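NUDIX hydrolase (Nitrosomonas europaea, PDB 2B0V) probably hydrolyses nucleoside di- and triphosphates, and perhaps thiamine diphosphate, as a magnesium-dependent monomer of the NudJ subfamily. Local coordinates at residues G71-T76 with V129-E134. Sequence-based numbering, arbitrary orientation. Where two conformers were deposited one is given.
Sequences GIYHWT and VMQCIE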
ATOM      1  N   GLY A  71       0.053  -5.805   9.275  1.00 15.37           N
ATOM      2  CA  GLY A  71      -0.633  -7.072   9.052  1.00 15.32           C
ATOM      3  C   GLY A  71      -0.171  -7.732   7.774  1.00 14.35           C
ATOM      4  O   GLY A  71       0.433  -7.080   6.922  1.00 15.13           O
ATOM      5  N   ILE A  72      -0.400  -9.044   7.692  1.00 14.03           N
ATOM      6  CA  ILE A  72      -0.123  -9.795   6.459  1.00 12.90           C
ATOM      7  C   ILE A  72      -1.404 -10.489   6.049  1.00 14.83           C
ATOM      8  O   ILE A  72      -1.961 -11.246   6.836  1.00 15.18           O
ATOM      9  CB  ILE A  72       0.973 -10.846   6.738  1.00 14.67           C
ATOM     10  CG1 ILE A  72       2.233 -10.137   7.270  1.00 12.95           C
ATOM     11  CG2 ILE A  72       1.291 -11.664   5.439  1.00 12.54           C
ATOM     12  CD1 ILE A  72       3.328 -11.126   7.792  1.00 12.84           C
ATOM     13  N   TYR A  73      -1.852 -10.205   4.834  1.00 13.56           N
ATOM     14  CA  TYR A  73      -3.198 -10.641   4.394  1.00 12.61           C
ATOM     15  C   TYR A  73      -3.082 -11.626   3.279  1.00 13.25           C
ATOM     16  O   TYR A  73      -2.401 -11.357   2.293  1.00 13.97           O
ATOM     17  CB  TYR A  73      -4.053  -9.411   3.921  1.00 11.64           C
ATOM     18  CG  TYR A  73      -4.150  -8.355   5.014  1.00 13.01           C
ATOM     19  CD1 TYR A  73      -5.195  -8.400   5.962  1.00 12.40           C
ATOM     20  CD2 TYR A  73      -3.168  -7.369   5.153  1.00 14.57           C
ATOM     21  CE1 TYR A  73      -5.272  -7.454   6.992  1.00 13.28           C
ATOM     22  CE2 TYR A  73      -3.229  -6.442   6.208  1.00 16.42           C
ATOM     23  CZ  TYR A  73      -4.283  -6.514   7.127  1.00 17.56           C
ATOM     24  OH  TYR A  73      -4.343  -5.616   8.159  1.00 16.30           O
ATOM     25  N   HIS A  74      -3.720 -12.778   3.453  1.00 13.76           N
ATOM     26  CA  HIS A  74      -3.594 -13.861   2.500  1.00 13.21           C
ATOM     27  C   HIS A  74      -4.985 -14.072   1.926  1.00 15.14           C
ATOM     28  O   HIS A  74      -5.881 -14.521   2.621  1.00 14.00           O
ATOM     29  CB  HIS A  74      -3.070 -15.100   3.276  1.00 13.29           C
ATOM     30  CG  HIS A  74      -2.961 -16.350   2.455  1.00 15.75           C
ATOM     31  ND1 HIS A  74      -2.688 -17.574   3.022  1.00 13.95           N
ATOM     32  CD2 HIS A  74      -3.129 -16.572   1.132  1.00 15.51           C
ATOM     33  CE1 HIS A  74      -2.652 -18.497   2.080  1.00 15.40           C
ATOM     34  NE2 HIS A  74      -2.953 -17.924   0.925  1.00 15.09           N
ATOM     35  N   TRP A  75      -5.177 -13.711   0.668  1.00 17.51           N
ATOM     36  CA  TRP A  75      -6.511 -13.891   0.080  1.00 21.68           C
ATOM     37  C   TRP A  75      -6.480 -14.172  -1.397  1.00 23.02           C
ATOM     38  O   TRP A  75      -5.454 -13.998  -2.038  1.00 23.53           O
ATOM     39  CB  TRP A  75      -7.367 -12.681   0.391  1.00 22.57           C
ATOM     40  CG  TRP A  75      -7.240 -11.621  -0.577  1.00 26.28           C
ATOM     41  CD1 TRP A  75      -8.156 -11.267  -1.548  1.00 26.45           C
ATOM     42  CD2 TRP A  75      -6.138 -10.754  -0.724  1.00 26.46           C
ATOM     43  NE1 TRP A  75      -7.672 -10.228  -2.283  1.00 29.34           N
ATOM     44  CE2 TRP A  75      -6.435  -9.885  -1.809  1.00 26.87           C
ATOM     45  CE3 TRP A  75      -4.920 -10.623  -0.053  1.00 26.88           C
ATOM     46  CZ2 TRP A  75      -5.564  -8.892  -2.228  1.00 27.53           C
ATOM     47  CZ3 TRP A  75      -4.043  -9.621  -0.460  1.00 27.30           C
ATOM     48  CH2 TRP A  75      -4.363  -8.771  -1.546  1.00 27.22           C
ATOM     49  N   THR A  76      -7.611 -14.623  -1.933  1.00 25.11           N
ATOM     50  CA  THR A  76      -7.741 -14.853  -3.363  1.00 26.68           C
ATOM     51  C   THR A  76      -8.787 -13.913  -3.933  1.00 27.55           C
ATOM     52  O   THR A  76      -9.884 -13.801  -3.403  1.00 27.08           O
ATOM     53  CB  THR A  76      -8.123 -16.307  -3.661  1.00 27.59           C
ATOM     54  OG1 THR A  76      -7.130 -17.151  -3.064  1.00 30.36           O
ATOM     55  CG2 THR A  76      -8.169 -16.546  -5.178  1.00 28.35           C
ATOM     56  N   VAL A 129      -8.373  -2.680   1.294  1.00 14.53           N
ATOM     57  CA  VAL A 129      -8.151  -1.237   1.425  1.00 14.34           C
ATOM     58  C   VAL A 129      -8.730  -0.806   2.751  1.00 14.37           C
ATOM     59  O   VAL A 129      -8.070  -0.108   3.553  1.00 15.83           O
ATOM     60  CB  VAL A 129      -8.792  -0.448   0.268  1.00 13.55           C
ATOM     61  CG1 VAL A 129      -8.566   1.023   0.467  1.00 16.17           C
ATOM     62  CG2 VAL A 129      -8.140  -0.874  -1.042  1.00 15.09           C
HETATM   63  N   MSE A 130      -9.975  -1.220   3.008  1.00 14.71           N
HETATM   64  CA  MSE A 130     -10.596  -0.860   4.264  1.00 16.13           C
HETATM   65  C   MSE A 130     -10.014  -1.664   5.429  1.00 16.56           C
HETATM   66  O   MSE A 130      -9.749  -1.117   6.514  1.00 17.56           O
HETATM   67  CB  MSE A 130     -12.128  -1.064   4.156  1.00 17.38           C
HETATM   68  CG  MSE A 130     -12.924  -0.487   5.286  1.00 19.05           C
HETATM   69 SE   MSE A 130     -13.021   1.472   5.052  0.75 28.67          SE
HETATM   70  CE  MSE A 130     -11.809   1.814   6.482  1.00 20.17           C
ATOM     71  N   GLN A 131      -9.792  -2.959   5.214  1.00 16.92           N
ATOM     72  CA  GLN A 131      -9.352  -3.820   6.333  1.00 17.12           C
ATOM     73  C   GLN A 131      -8.003  -3.359   6.885  1.00 16.37           C
ATOM     74  O   GLN A 131      -7.797  -3.326   8.121  1.00 18.59           O
ATOM     75  CB  GLN A 131      -9.266  -5.297   5.926  1.00 16.76           C
ATOM     76  CG  GLN A 131      -9.055  -6.238   7.140  1.00 18.59           C
ATOM     77  CD  GLN A 131     -10.182  -6.098   8.159  1.00 20.46           C
ATOM     78  OE1 GLN A 131      -9.961  -5.801   9.336  1.00 24.64           O
ATOM     79  NE2 GLN A 131     -11.385  -6.220   7.687  1.00 18.60           N
ATOM     80  N   CYS A 132      -7.068  -3.020   5.991  1.00 16.93           N
ATOM     81  CA  CYS A 132      -5.706  -2.586   6.396  0.60 16.05           C
ATOM     82  C   CYS A 132      -5.785  -1.337   7.292  1.00 16.26           C
ATOM     83  O   CYS A 132      -5.074  -1.180   8.278  1.00 16.28           O
ATOM     84  CB  CYS A 132      -4.821  -2.377   5.145  0.60 16.33           C
ATOM     85  SG  CYS A 132      -4.435  -3.930   4.225  0.60 16.53           S
ATOM     86  N   ILE A 133      -6.694  -0.434   6.930  1.00 15.91           N
ATOM     87  CA  ILE A 133      -6.895   0.785   7.748  1.00 16.37           C
ATOM     88  C   ILE A 133      -7.520   0.468   9.103  1.00 16.60           C
ATOM     89  O   ILE A 133      -7.094   1.004  10.121  1.00 18.16           O
ATOM     90  CB  ILE A 133      -7.773   1.823   6.979  1.00 16.41           C
ATOM     91  CG1 ILE A 133      -6.954   2.387   5.825  1.00 14.94           C
ATOM     92  CG2 ILE A 133      -8.242   2.954   7.911  1.00 18.68           C
ATOM     93  CD1 ILE A 133      -7.782   3.153   4.760  1.00 13.21           C
ATOM     94  N   GLU A 134      -8.517  -0.413   9.114  1.00 16.74           N
ATOM     95  CA  GLU A 134      -9.161  -0.841  10.363  1.00 18.71           C
ATOM     96  C   GLU A 134      -8.165  -1.442  11.339  1.00 19.05           C
ATOM     97  O   GLU A 134      -8.135  -1.056  12.497  1.00 19.61           O
ATOM     98  CB  GLU A 134     -10.299  -1.819  10.066  1.00 18.69           C
ATOM     99  CG  GLU A 134     -11.436  -1.092   9.299  1.00 21.86           C
ATOM    100  CD  GLU A 134     -12.543  -2.031   8.833  1.00 28.46           C
ATOM    101  OE1 GLU A 134     -12.290  -3.240   8.618  1.00 32.94           O
ATOM    102  OE2 GLU A 134     -13.669  -1.532   8.650  1.00 31.09           O
TER
HETATM  103  O   HOH W   1      -2.987  -3.199   8.212  1.00 16.93           O
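Tyr73 reaches from strand 62-77 to helix 128-137, where its ring meets Cys132 SG, in one of its conformers, through a sulfur-aromatic contact. The thiol comes in at a slant: Cys132 SG lies 4.0 Å from the centroid of the Tyr73 ring, 33° off its normal. It sits off-centre, toward one side of the ring: Tyr73 CE2 is 3.4 Å from Cys132 SG, while CD2 is 3.8 Å from the same sulfur. Cys132 was modelled in two conformers, and this contact belongs to one of them, so it need not be present in every molecule. On the tyrosine side, CG stands anti to the carbonyl carbon (chi1 -56°), which carries the ring out toward the helix. Apolar packing is added one residue earlier in the helix, where the aliphatic Gln131 CG touches Tyr73 CE1 at 4.0 Å, the two side chains crossing at about a right angle. Within the Nudix fold, this joins helix 128-137 to the mixed sheet, where strand 62-77 pairs antiparallel with strand 82-96; Thr88 of that neighbouring strand touches both Tyr73 and Cys132, and Leu128 also packs on the tyrosine. Polar links gather at the phenol. One water donates to both sides, lying 2.8 Å from Tyr73 OH and 2.9 Å from Cys132 O, and so bridges the hydroxyl to the helix backbone. The hydroxyl is also hydrogen-bonded to Asp135 OD2, one helical turn beyond Gln131. A leucine in place of Tyr73 would probably leave Asp135 and the bridging water without their phenolic partner and, in the conformer described, the Cys132 sulfur without an aromatic neighbour.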